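Local coordinates for protein type II restriction enzyme SfiI (PDB 2EZV) that recognises the double-stranded DNA sequence GGCCNNNNNGGCC and cleaves it as a tetramer, leaving ends with 5'-phosphates, at residues S15-T20 against V155-F160; D110-S115 against L184-A189; S115-D120 against S202-G207; A121-T126 against A217-Y222. All coordinates share one frame; numbering follows the deposited sequence.

Contact 1: residues S15-T20 against V155-F160; sequences SVEKQT and VTTSIF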
# COMPACT_ATOMS: atom_id res chain seq x y z
N SER D 15 7.94 12.37 24.07
CA SER D 15 8.65 12.56 22.83
C SER D 15 8.05 11.74 21.70
O SER D 15 7.93 12.23 20.57
CB SER D 15 10.13 12.20 23.02
OG SER D 15 10.85 12.38 21.82
N VAL D 16 7.68 10.49 21.97
CA VAL D 16 7.10 9.67 20.92
C VAL D 16 5.70 10.15 20.58
O VAL D 16 5.24 9.96 19.45
CB VAL D 16 7.03 8.16 21.29
CG1 VAL D 16 8.04 7.83 22.36
CG2 VAL D 16 5.64 7.79 21.70
N GLU D 17 5.02 10.75 21.55
CA GLU D 17 3.68 11.24 21.26
C GLU D 17 3.85 12.47 20.37
O GLU D 17 3.10 12.69 19.43
CB GLU D 17 2.92 11.59 22.55
CG GLU D 17 2.32 10.37 23.24
CD GLU D 17 1.60 10.69 24.55
OE1 GLU D 17 0.95 9.78 25.10
OE2 GLU D 17 1.68 11.84 25.03
N LYS D 18 4.90 13.24 20.66
CA LYS D 18 5.18 14.43 19.89
C LYS D 18 5.49 14.12 18.42
O LYS D 18 4.96 14.78 17.53
CB LYS D 18 6.35 15.20 20.51
CG LYS D 18 6.50 16.62 19.99
CD LYS D 18 7.71 17.26 20.64
CE LYS D 18 7.83 18.73 20.29
NZ LYS D 18 9.07 19.33 20.88
N GLN D 19 6.33 13.12 18.16
CA GLN D 19 6.65 12.80 16.77
C GLN D 19 5.45 12.14 16.09
O GLN D 19 5.30 12.23 14.87
CB GLN D 19 7.92 11.94 16.65
CG GLN D 19 7.81 10.47 17.04
CD GLN D 19 9.11 9.71 16.78
OE1 GLN D 19 10.15 10.04 17.35
NE2 GLN D 19 9.06 8.70 15.93
N THR D 20 4.60 11.49 16.87
CA THR D 20 3.40 10.86 16.31
C THR D 20 2.51 12.02 15.84
O THR D 20 2.02 12.03 14.71
CB THR D 20 2.65 10.05 17.36
OG1 THR D 20 3.42 8.90 17.72
CG2 THR D 20 1.29 9.59 16.83
N VAL D 155 2.15 0.32 22.75
CA VAL D 155 1.68 1.56 23.34
C VAL D 155 0.53 2.22 22.62
O VAL D 155 0.48 2.29 21.39
CB VAL D 155 2.79 2.61 23.41
CG1 VAL D 155 2.64 3.41 24.70
CG2 VAL D 155 4.14 1.94 23.29
N THR D 156 -0.38 2.76 23.42
CA THR D 156 -1.56 3.46 22.94
C THR D 156 -1.23 4.94 22.87
O THR D 156 -0.71 5.51 23.82
CB THR D 156 -2.74 3.22 23.93
OG1 THR D 156 -3.62 2.23 23.39
CG2 THR D 156 -3.52 4.50 24.19
N THR D 157 -1.52 5.56 21.73
CA THR D 157 -1.29 6.99 21.56
C THR D 157 -2.59 7.61 21.09
O THR D 157 -3.09 7.29 20.01
CB THR D 157 -0.17 7.27 20.54
OG1 THR D 157 1.07 6.79 21.06
CG2 THR D 157 -0.03 8.78 20.28
N SER D 158 -3.13 8.52 21.90
CA SER D 158 -4.41 9.16 21.61
C SER D 158 -4.33 10.51 20.92
O SER D 158 -3.67 11.43 21.41
CB SER D 158 -5.21 9.29 22.90
OG SER D 158 -5.37 8.02 23.51
N ILE D 159 -5.05 10.63 19.81
CA ILE D 159 -5.06 11.86 19.04
C ILE D 159 -6.45 12.30 18.59
O ILE D 159 -7.30 11.48 18.24
CB ILE D 159 -4.15 11.70 17.82
CG1 ILE D 159 -2.73 11.40 18.32
CG2 ILE D 159 -4.16 12.98 16.96
CD1 ILE D 159 -1.79 10.92 17.28
N PHE D 160 -6.68 13.61 18.59
CA PHE D 160 -7.97 14.16 18.18
C PHE D 160 -7.85 15.24 17.12
O PHE D 160 -7.11 16.21 17.28
CB PHE D 160 -8.72 14.72 19.39
CG PHE D 160 -9.20 13.68 20.34
CD1 PHE D 160 -8.32 13.07 21.23
CD2 PHE D 160 -10.53 13.28 20.33
CE1 PHE D 160 -8.76 12.08 22.10
CE2 PHE D 160 -10.98 12.29 21.19
CZ PHE D 160 -10.10 11.68 22.08
O HOH W 1 -1.82 8.70 24.45
O HOH W 2 1.26 7.54 23.87
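Helix segment 15-20 lies across strand segment 155-160 with their axes 9.4 Å apart at closest approach and 47° between their N-to-C directions, and the backbones come nearest at the CA atoms of Glu17 and Thr157, 6.5 Å apart. This is helix-on-sheet packing in a PDDEXK-type nuclease core: the long helix 10-41 rests on the central mixed sheet through strand 151-167. Thr20 and Thr157 carry most of the direct contact. The Thr20 methyl CG2 lies 3.4 Å from Ile159 CD1, the two side chains crossing at a slant, and it meets Thr157 CG2 almost head-on at 3.8 Å. One helical turn back, Glu17 runs past Thr157 in the reverse direction, its CG 4.1 Å from Thr157 CG2. Glu17 is extended beyond CG, which carries its carboxylate past Thr157 to two waters. One joins Glu17 OE1 to the backbone of Ser158, taking the N-H of Ser158 N at 2.9 Å. The other links OE1 with Thr157 OG1 and with Thr156 O, the last 2.8 Å from the water. The second carboxylate oxygen, OE2, forms a salt bridge with Arg233, while Gln95 NE2 serves both Thr157 OG1 and Thr20 OG1, so polar and apolar contacts interleave in this interior. Thr20 holds OG1 beside its own backbone N (chi1 -68°), which turns CG2 to the sheet and OG1 back to the helix: OG1 donates to Val16 O at 2.7 Å, from the face of that carbonyl opposite to Thr20 N.

Contact 2: residues D110-S115 against L184-A189; sequences DTLQRS and LSLPHA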
# COMPACT_ATOMS: atom_id res chain seq x y z
N ASP D 110 -13.23 20.20 23.51
CA ASP D 110 -13.62 19.04 22.74
C ASP D 110 -14.32 18.09 23.70
O ASP D 110 -13.96 18.03 24.88
CB ASP D 110 -12.38 18.37 22.14
CG ASP D 110 -12.48 18.19 20.64
OD1 ASP D 110 -11.42 18.15 19.99
OD2 ASP D 110 -13.61 18.08 20.12
N THR D 111 -15.32 17.36 23.22
CA THR D 111 -16.04 16.42 24.07
C THR D 111 -15.49 15.01 23.89
O THR D 111 -15.15 14.60 22.78
CB THR D 111 -17.54 16.42 23.75
OG1 THR D 111 -18.07 17.73 23.95
CG2 THR D 111 -18.28 15.45 24.66
N LEU D 112 -15.41 14.27 24.99
CA LEU D 112 -14.90 12.91 24.94
C LEU D 112 -15.81 11.92 25.64
O LEU D 112 -16.40 12.23 26.68
CB LEU D 112 -13.53 12.82 25.62
CG LEU D 112 -12.23 12.89 24.82
CD1 LEU D 112 -12.10 14.23 24.14
CD2 LEU D 112 -11.06 12.66 25.77
N GLN D 113 -15.91 10.72 25.07
CA GLN D 113 -16.68 9.64 25.68
C GLN D 113 -15.63 9.03 26.60
O GLN D 113 -14.43 9.25 26.38
CB GLN D 113 -17.10 8.60 24.64
CG GLN D 113 -18.06 9.10 23.58
CD GLN D 113 -19.32 9.66 24.18
OE1 GLN D 113 -19.86 9.13 25.16
NE2 GLN D 113 -19.82 10.75 23.60
N ARG D 114 -16.04 8.28 27.61
CA ARG D 114 -15.08 7.67 28.52
C ARG D 114 -14.20 6.68 27.77
O ARG D 114 -13.08 6.39 28.17
CB ARG D 114 -15.80 6.96 29.67
CG ARG D 114 -14.92 6.68 30.87
CD ARG D 114 -15.70 6.01 32.00
NE ARG D 114 -15.91 4.58 31.76
CZ ARG D 114 -14.98 3.65 31.92
NH1 ARG D 114 -13.76 3.99 32.32
NH2 ARG D 114 -15.26 2.37 31.68
N SER D 115 -14.73 6.16 26.67
CA SER D 115 -14.00 5.20 25.86
C SER D 115 -12.86 5.87 25.07
O SER D 115 -12.05 5.19 24.43
CB SER D 115 -14.96 4.50 24.90
OG SER D 115 -15.60 5.44 24.05
N LEU D 184 -5.13 17.47 18.47
CA LEU D 184 -4.75 17.34 19.88
C LEU D 184 -4.10 16.00 20.22
O LEU D 184 -4.50 14.94 19.72
CB LEU D 184 -5.97 17.52 20.78
CG LEU D 184 -6.69 18.87 20.85
CD1 LEU D 184 -7.36 19.21 19.54
CD2 LEU D 184 -7.72 18.79 21.94
N SER D 185 -3.09 16.06 21.08
CA SER D 185 -2.37 14.89 21.54
C SER D 185 -2.64 14.78 23.03
O SER D 185 -2.19 15.62 23.82
CB SER D 185 -0.86 15.06 21.28
OG SER D 185 -0.11 13.98 21.80
N LEU D 186 -3.40 13.76 23.43
CA LEU D 186 -3.71 13.57 24.83
C LEU D 186 -2.68 12.67 25.47
O LEU D 186 -2.43 11.55 25.02
CB LEU D 186 -5.11 12.99 25.01
CG LEU D 186 -6.22 13.88 24.42
CD1 LEU D 186 -7.57 13.30 24.81
CD2 LEU D 186 -6.07 15.31 24.93
N PRO D 187 -2.07 13.14 26.57
CA PRO D 187 -1.05 12.39 27.28
C PRO D 187 -1.46 10.99 27.75
O PRO D 187 -2.56 10.78 28.26
CB PRO D 187 -0.66 13.32 28.43
CG PRO D 187 -1.89 14.15 28.63
CD PRO D 187 -2.34 14.43 27.24
N HIS D 188 -0.55 10.05 27.56
CA HIS D 188 -0.76 8.67 27.96
C HIS D 188 -1.00 8.60 29.47
O HIS D 188 -0.55 9.46 30.23
CB HIS D 188 0.46 7.84 27.56
CG HIS D 188 0.32 6.37 27.84
ND1 HIS D 188 0.47 5.84 29.10
CD2 HIS D 188 0.06 5.34 27.01
CE1 HIS D 188 0.31 4.53 29.03
NE2 HIS D 188 0.06 4.20 27.78
N ALA D 189 -1.71 7.56 29.90
CA ALA D 189 -2.01 7.36 31.31
C ALA D 189 -0.78 7.54 32.20
O ALA D 189 -0.85 8.18 33.24
CB ALA D 189 -2.61 5.96 31.51
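Segments 110-115 and 184-189 run in roughly the same direction without pairing, the CA atoms of Asp110 and Leu184 lying 9.5 Å apart and those of Leu112 and Leu186 11.2 Å. They belong to different layers of the PDDEXK-type fold: strand 110-112 is an outer strand of a small antiparallel sheet, hydrogen-bonded to strand 219-221, whereas strand 176-186 is part of the central mixed sheet and pairs with strand 151-167. Side chains alone bridge the gap. Leu112 and Leu186 reach for one another tip to tip, CD2 of Leu112 standing 3.7 Å from CD1 of Leu186. Leu186 manages this span with CG beside its backbone N and CD1 continuing the chain outward (chi2 -173°), so one methyl leads straight at the other layer. The Phe160 ring of the neighbouring strand touches both leucines and thickens the apolar seam; Leu112 meets it with its other methyl, CD1, which is 3.7 Å from Phe160 CE2. At the N-terminal end the partners change in character. Leu184 turns CD1 to the Asp110 carboxylate, and Phe223 of helix 223-229 touches both residues, closing this end of the interface. The Asp110 side chain lies about 8 Å from the bound calcium ion, so the seam passes close to the metal site formed by Asp79, Asp100 and Ala101. The Asp110 carboxylate oxygen OD1 is buried here against a methyl group, 4.2 Å from Leu184 CD1, and has no hydrogen-bonding partner in the model.

Contact 3: residues S115-D120 against S202-G207; sequences SQLPMD and SFFGAG. With nucleotides of chain B.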
# COMPACT_ATOMS: atom_id res chain seq x y z
N SER D 115 -14.73 6.16 26.67
CA SER D 115 -14.00 5.20 25.86
C SER D 115 -12.86 5.87 25.07
O SER D 115 -12.05 5.19 24.43
CB SER D 115 -14.96 4.50 24.90
OG SER D 115 -15.60 5.44 24.05
N GLN D 116 -12.81 7.20 25.12
CA GLN D 116 -11.79 7.96 24.42
C GLN D 116 -10.82 8.64 25.39
O GLN D 116 -9.79 9.14 24.98
CB GLN D 116 -12.46 9.02 23.53
CG GLN D 116 -13.57 8.47 22.65
CD GLN D 116 -14.33 9.55 21.88
OE1 GLN D 116 -14.76 10.56 22.44
NE2 GLN D 116 -14.50 9.33 20.59
N LEU D 117 -11.17 8.64 26.67
CA LEU D 117 -10.34 9.25 27.71
C LEU D 117 -9.09 8.39 27.97
O LEU D 117 -9.19 7.25 28.42
CB LEU D 117 -11.14 9.39 29.01
CG LEU D 117 -10.89 10.59 29.93
CD1 LEU D 117 -11.30 10.23 31.36
CD2 LEU D 117 -9.42 10.99 29.92
N PRO D 118 -7.89 8.94 27.69
CA PRO D 118 -6.59 8.28 27.86
C PRO D 118 -6.12 8.04 29.30
O PRO D 118 -5.45 7.04 29.57
CB PRO D 118 -5.63 9.20 27.10
CG PRO D 118 -6.53 9.92 26.12
CD PRO D 118 -7.73 10.21 26.96
N MET D 119 -6.43 8.96 30.20
CA MET D 119 -6.02 8.83 31.60
C MET D 119 -7.15 9.19 32.56
O MET D 119 -8.07 9.92 32.19
CB MET D 119 -4.82 9.72 31.90
CG MET D 119 -5.07 11.19 31.62
SD MET D 119 -3.76 12.22 32.27
CE MET D 119 -2.41 11.82 31.14
N ASP D 120 -7.08 8.70 33.80
CA ASP D 120 -8.11 9.01 34.80
C ASP D 120 -8.19 10.53 34.95
O ASP D 120 -7.17 11.21 35.04
CB ASP D 120 -7.76 8.40 36.16
CG ASP D 120 -7.61 6.89 36.10
OD1 ASP D 120 -8.26 6.25 35.25
OD2 ASP D 120 -6.84 6.35 36.91
N SER D 202 -5.56 20.70 35.85
CA SER D 202 -5.97 19.88 34.72
C SER D 202 -6.54 20.71 33.57
O SER D 202 -6.79 21.91 33.71
CB SER D 202 -7.05 18.89 35.15
OG SER D 202 -8.31 19.55 35.21
N PHE D 203 -6.76 20.05 32.43
CA PHE D 203 -7.34 20.72 31.27
C PHE D 203 -8.72 20.14 30.98
O PHE D 203 -9.31 20.39 29.93
CB PHE D 203 -6.43 20.58 30.03
CG PHE D 203 -5.88 19.20 29.82
CD1 PHE D 203 -4.51 18.97 29.88
CD2 PHE D 203 -6.72 18.12 29.56
CE1 PHE D 203 -3.98 17.70 29.69
CE2 PHE D 203 -6.20 16.84 29.37
CZ PHE D 203 -4.83 16.63 29.43
N PHE D 204 -9.25 19.38 31.94
CA PHE D 204 -10.57 18.77 31.82
C PHE D 204 -11.67 19.75 32.22
O PHE D 204 -11.41 20.77 32.85
CB PHE D 204 -10.64 17.52 32.68
CG PHE D 204 -9.77 16.40 32.18
CD1 PHE D 204 -8.83 15.81 33.02
CD2 PHE D 204 -9.88 15.94 30.87
CE1 PHE D 204 -8.01 14.78 32.57
CE2 PHE D 204 -9.07 14.92 30.41
CZ PHE D 204 -8.13 14.33 31.25
N GLY D 205 -12.91 19.43 31.84
CA GLY D 205 -14.03 20.29 32.17
C GLY D 205 -15.35 19.53 32.30
O GLY D 205 -15.38 18.31 32.18
N ALA D 206 -16.43 20.26 32.55
CA ALA D 206 -17.74 19.63 32.69
C ALA D 206 -18.17 18.98 31.38
O ALA D 206 -18.07 19.59 30.31
CB ALA D 206 -18.77 20.66 33.14
N GLY D 207 -18.66 17.75 31.47
CA GLY D 207 -19.12 17.02 30.30
C GLY D 207 -20.27 17.69 29.56
O GLY D 207 -20.94 18.56 30.11
P DG B 5 -16.96 24.08 33.96
OP1 DG B 5 -16.30 23.86 35.27
OP2 DG B 5 -16.71 23.14 32.84
O5' DG B 5 -18.53 24.12 34.22
C5' DG B 5 -19.40 24.63 33.22
C4' DG B 5 -20.84 24.57 33.65
O4' DG B 5 -21.60 25.18 32.59
C3' DG B 5 -21.45 23.18 33.83
O3' DG B 5 -22.58 23.27 34.73
C2' DG B 5 -21.88 22.84 32.41
C1' DG B 5 -22.29 24.19 31.85
N9 DG B 5 -21.96 24.42 30.44
C8 DG B 5 -20.80 24.08 29.79
N7 DG B 5 -20.79 24.46 28.54
C5 DG B 5 -22.03 25.06 28.35
C6 DG B 5 -22.60 25.67 27.20
O6 DG B 5 -22.11 25.79 26.06
N1 DG B 5 -23.88 26.15 27.46
C2 DG B 5 -24.52 26.07 28.67
N2 DG B 5 -25.76 26.60 28.73
N3 DG B 5 -24.00 25.52 29.75
C4 DG B 5 -22.76 25.04 29.52
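Phe204, on an outer strand of the small antiparallel sheet beside the DNA, projects its ring to the loop 115-120, where Leu117 and Met119 receive it. The CA atoms of Leu117 and Phe204 are 10.4 Å apart, and the ring makes up that distance. Leu117 comes in obliquely, its CD2 3.8 Å from Phe204 CZ, although the model is strained around this methyl and its exact position is doubtful. Met119 meets the rim of the ring, with CG near the ring plane and 4.4 Å from CZ. Phe203 CE2 lies over one face, 3.5 Å above the plane and displaced to its rim. In the fold, the packing joins the connection between strands 110-112 and 121-124 to the edge strand 204-206, which pairs with strand 219-221. A weak ST-turn bond runs from Phe204 N to Ser202 OG at the start of this strand. Two residues beyond Phe204 the apolar packing gives way to DNA backbone: Ala206 N donates a nearly straight bond (165°) to the phosphate oxygen OP2 of DG5 of chain B at 2.9 Å. Ala206 CB closes on the same oxygen at 3.2 Å.

Contact 4: residues A121-T126 against A217-Y222; sequences AEFRNT and ARIRVY. With nucleotides of chain B.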
# COMPACT_ATOMS: atom_id res chain seq x y z
N ALA D 121 -9.41 11.05 34.99
CA ALA D 121 -9.61 12.49 35.10
C ALA D 121 -10.21 12.91 36.43
O ALA D 121 -10.81 12.11 37.14
CB ALA D 121 -10.50 12.97 33.96
N GLU D 122 -10.04 14.19 36.76
CA GLU D 122 -10.55 14.77 37.99
C GLU D 122 -10.39 16.29 37.91
O GLU D 122 -9.32 16.80 37.58
CB GLU D 122 -9.78 14.22 39.20
CG GLU D 122 -8.29 14.54 39.18
CD GLU D 122 -7.48 13.57 40.03
OE1 GLU D 122 -7.48 12.36 39.72
OE2 GLU D 122 -6.85 14.03 41.01
N PHE D 123 -11.47 17.01 38.20
CA PHE D 123 -11.46 18.46 38.15
C PHE D 123 -12.57 18.99 39.05
O PHE D 123 -13.35 18.21 39.61
CB PHE D 123 -11.66 18.93 36.71
CG PHE D 123 -12.94 18.44 36.08
CD1 PHE D 123 -14.06 19.26 36.01
CD2 PHE D 123 -13.03 17.14 35.59
CE1 PHE D 123 -15.26 18.80 35.46
CE2 PHE D 123 -14.22 16.66 35.03
CZ PHE D 123 -15.33 17.50 34.96
N ARG D 124 -12.65 20.31 39.20
CA ARG D 124 -13.70 20.88 40.03
C ARG D 124 -14.72 21.58 39.16
O ARG D 124 -14.39 22.46 38.37
CB ARG D 124 -13.10 21.87 41.03
N ASN D 125 -15.98 21.16 39.29
CA ASN D 125 -17.06 21.75 38.53
C ASN D 125 -17.21 23.20 39.00
O ASN D 125 -17.62 23.46 40.13
CB ASN D 125 -18.36 20.97 38.78
CG ASN D 125 -19.46 21.33 37.80
OD1 ASN D 125 -19.79 22.51 37.63
ND2 ASN D 125 -20.03 20.33 37.14
N THR D 126 -16.85 24.13 38.12
CA THR D 126 -16.92 25.56 38.41
C THR D 126 -18.26 26.05 38.98
O THR D 126 -18.32 27.07 39.66
CB THR D 126 -16.56 26.38 37.13
OG1 THR D 126 -15.16 26.26 36.87
CG2 THR D 126 -16.92 27.85 37.30
N ALA D 217 -22.88 10.60 31.07
CA ALA D 217 -21.73 11.34 31.60
C ALA D 217 -20.46 11.28 30.75
O ALA D 217 -19.91 10.20 30.49
CB ALA D 217 -21.41 10.88 33.03
N ARG D 218 -20.01 12.45 30.32
CA ARG D 218 -18.82 12.57 29.49
C ARG D 218 -17.86 13.55 30.13
O ARG D 218 -18.04 13.95 31.29
CB ARG D 218 -19.21 13.09 28.11
CG ARG D 218 -20.35 12.36 27.46
CD ARG D 218 -20.61 12.97 26.10
NE ARG D 218 -22.02 13.20 25.85
CZ ARG D 218 -22.48 13.90 24.82
NH1 ARG D 218 -21.63 14.43 23.95
NH2 ARG D 218 -23.79 14.06 24.65
N ILE D 219 -16.84 13.96 29.38
CA ILE D 219 -15.86 14.90 29.89
C ILE D 219 -15.40 15.83 28.76
O ILE D 219 -15.53 15.50 27.58
CB ILE D 219 -14.64 14.17 30.47
CG1 ILE D 219 -13.75 15.14 31.24
CG2 ILE D 219 -13.83 13.54 29.35
CD1 ILE D 219 -12.73 14.46 32.14
N ARG D 220 -14.88 16.99 29.14
CA ARG D 220 -14.40 17.97 28.17
C ARG D 220 -12.91 18.24 28.37
O ARG D 220 -12.38 18.05 29.47
CB ARG D 220 -15.16 19.29 28.32
CG ARG D 220 -16.31 19.49 27.35
CD ARG D 220 -16.66 20.98 27.27
NE ARG D 220 -17.70 21.28 26.28
CZ ARG D 220 -19.01 21.19 26.51
NH1 ARG D 220 -19.46 20.79 27.69
NH2 ARG D 220 -19.86 21.48 25.54
N VAL D 221 -12.26 18.68 27.30
CA VAL D 221 -10.84 19.03 27.33
C VAL D 221 -10.78 20.44 26.75
O VAL D 221 -11.28 20.69 25.65
CB VAL D 221 -9.99 18.11 26.43
CG1 VAL D 221 -8.57 18.63 26.37
CG2 VAL D 221 -10.03 16.69 26.95
N TYR D 222 -10.18 21.37 27.48
CA TYR D 222 -10.11 22.73 26.99
C TYR D 222 -8.79 23.08 26.33
O TYR D 222 -7.72 22.93 26.92
CB TYR D 222 -10.46 23.72 28.10
CG TYR D 222 -11.95 23.75 28.38
CD1 TYR D 222 -12.57 22.71 29.06
CD2 TYR D 222 -12.75 24.79 27.89
CE1 TYR D 222 -13.95 22.68 29.24
CE2 TYR D 222 -14.14 24.78 28.07
CZ TYR D 222 -14.73 23.72 28.74
OH TYR D 222 -16.10 23.68 28.91
P DG B 5 -16.96 24.08 33.96
OP1 DG B 5 -16.30 23.86 35.27
OP2 DG B 5 -16.71 23.14 32.84
O5' DG B 5 -18.53 24.12 34.22
C5' DG B 5 -19.40 24.63 33.22
C4' DG B 5 -20.84 24.57 33.65
O4' DG B 5 -21.60 25.18 32.59
C3' DG B 5 -21.45 23.18 33.83
O3' DG B 5 -22.58 23.27 34.73
C2' DG B 5 -21.88 22.84 32.41
C1' DG B 5 -22.29 24.19 31.85
N9 DG B 5 -21.96 24.42 30.44
C8 DG B 5 -20.80 24.08 29.79
N7 DG B 5 -20.79 24.46 28.54
C5 DG B 5 -22.03 25.06 28.35
C6 DG B 5 -22.60 25.67 27.20
O6 DG B 5 -22.11 25.79 26.06
N1 DG B 5 -23.88 26.15 27.46
C2 DG B 5 -24.52 26.07 28.67
N2 DG B 5 -25.76 26.60 28.73
N3 DG B 5 -24.00 25.52 29.75
C4 DG B 5 -22.76 25.04 29.52
P DG B 6 -23.28 21.94 35.33
OP1 DG B 6 -23.69 22.24 36.73
OP2 DG B 6 -22.39 20.78 35.07
O5' DG B 6 -24.62 21.79 34.47
C5' DG B 6 -24.77 22.51 33.25
C4' DG B 6 -25.96 22.03 32.45
O4' DG B 6 -25.69 22.38 31.07
C3' DG B 6 -26.14 20.51 32.44
O3' DG B 6 -27.44 20.23 31.90
C2' DG B 6 -25.20 20.08 31.33
C1' DG B 6 -25.44 21.20 30.33
N9 DG B 6 -24.43 21.46 29.31
C8 DG B 6 -23.13 21.00 29.27
N7 DG B 6 -22.50 21.35 28.18
C5 DG B 6 -23.44 22.10 27.47
C6 DG B 6 -23.34 22.74 26.21
O6 DG B 6 -22.38 22.78 25.43
N1 DG B 6 -24.53 23.38 25.88
C2 DG B 6 -25.66 23.41 26.65
N2 DG B 6 -26.71 24.08 26.16
N3 DG B 6 -25.76 22.82 27.82
C4 DG B 6 -24.62 22.18 28.17
O5' DA B 4 -13.36 27.20 31.30
C5' DA B 4 -14.70 27.48 30.85
C4' DA B 4 -15.76 27.24 31.91
O4' DA B 4 -16.98 27.89 31.49
C3' DA B 4 -16.15 25.78 32.11
O3' DA B 4 -16.63 25.57 33.45
C2' DA B 4 -17.24 25.58 31.09
C1' DA B 4 -17.94 26.93 31.10
N9 DA B 4 -18.48 27.35 29.80
C8 DA B 4 -17.82 27.44 28.61
N7 DA B 4 -18.56 27.90 27.63
C5 DA B 4 -19.80 28.11 28.22
C6 DA B 4 -21.02 28.59 27.71
N6 DA B 4 -21.20 28.97 26.44
N1 DA B 4 -22.06 28.68 28.57
C2 DA B 4 -21.88 28.31 29.84
N3 DA B 4 -20.78 27.85 30.44
C4 DA B 4 -19.76 27.77 29.56
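Ala121 CB and Ile219 CD1 stand only 3.2 Å apart, unusually tight for two methyl carbons, in a small apolar contact whose two segments both go on to grip the same DNA strand. The backbones themselves stay well apart, with 8.5 Å between the CA atoms of Ala121 and Ile219, because strand 121-124 forms a hairpin with strand 131-134 while strand 219-221 is central in a separate three-stranded sheet. Ile219 bridges them by setting CG1 anti to its backbone N (chi1 -169°) and extending CD1 beyond. Phe123 slides past it in the reverse direction, CE2 at 3.9 Å from Ile219 CD1 and the methyl placed obliquely to the ring. Past the packing, the first segment holds phosphates of chain B. Asn125 ND2 donates a virtually straight bond (177°) to OP2 of DG6 at 3.2 Å. Thr126 N donates to OP1 of DG5 at 2.9 Å. Thr126 OG1 adds a weak bond to the same oxygen. The second segment reaches a base: Arg220 NH1 donates to N7 of DG6 at 3.1 Å and NH2 to O6 of DG6 at 2.8 Å in a more bent bond (131°). The guanidinium meets O6 near its own plane, while N7 of DG5 lies over one face. Ala206 O accepts a further bond from NH1, helping to fix the group's rotation. Two donors matched to N7 and O6 select guanine in the major groove, so Arg220 probably reads a guanine of GGCC while Asn125 and Thr126 hold the backbone beside it.

All four contacts are largely buried; contacts 1 and 2 lie near the centre of the chain, contacts 3 and 4 farther out. Contact 1 packs a helix on the central sheet through methyl groups and water; contact 2, about 11 Å away between centres, rests on the adjoining strand 176-186 and joins that sheet to the small antiparallel one. Contacts 2, 3 and 4 each involve a different strand of the small sheet: 110-112, 204-206 and 219-221. The centres of contacts 3 and 4 are 6 Å apart, with Phe204 touching Ala121 and Ile219. Their cross-segment packing is also mainly apolar, but contact 3 bonds a phosphate of chain B, while contact 4 bonds phosphates and a guanine base.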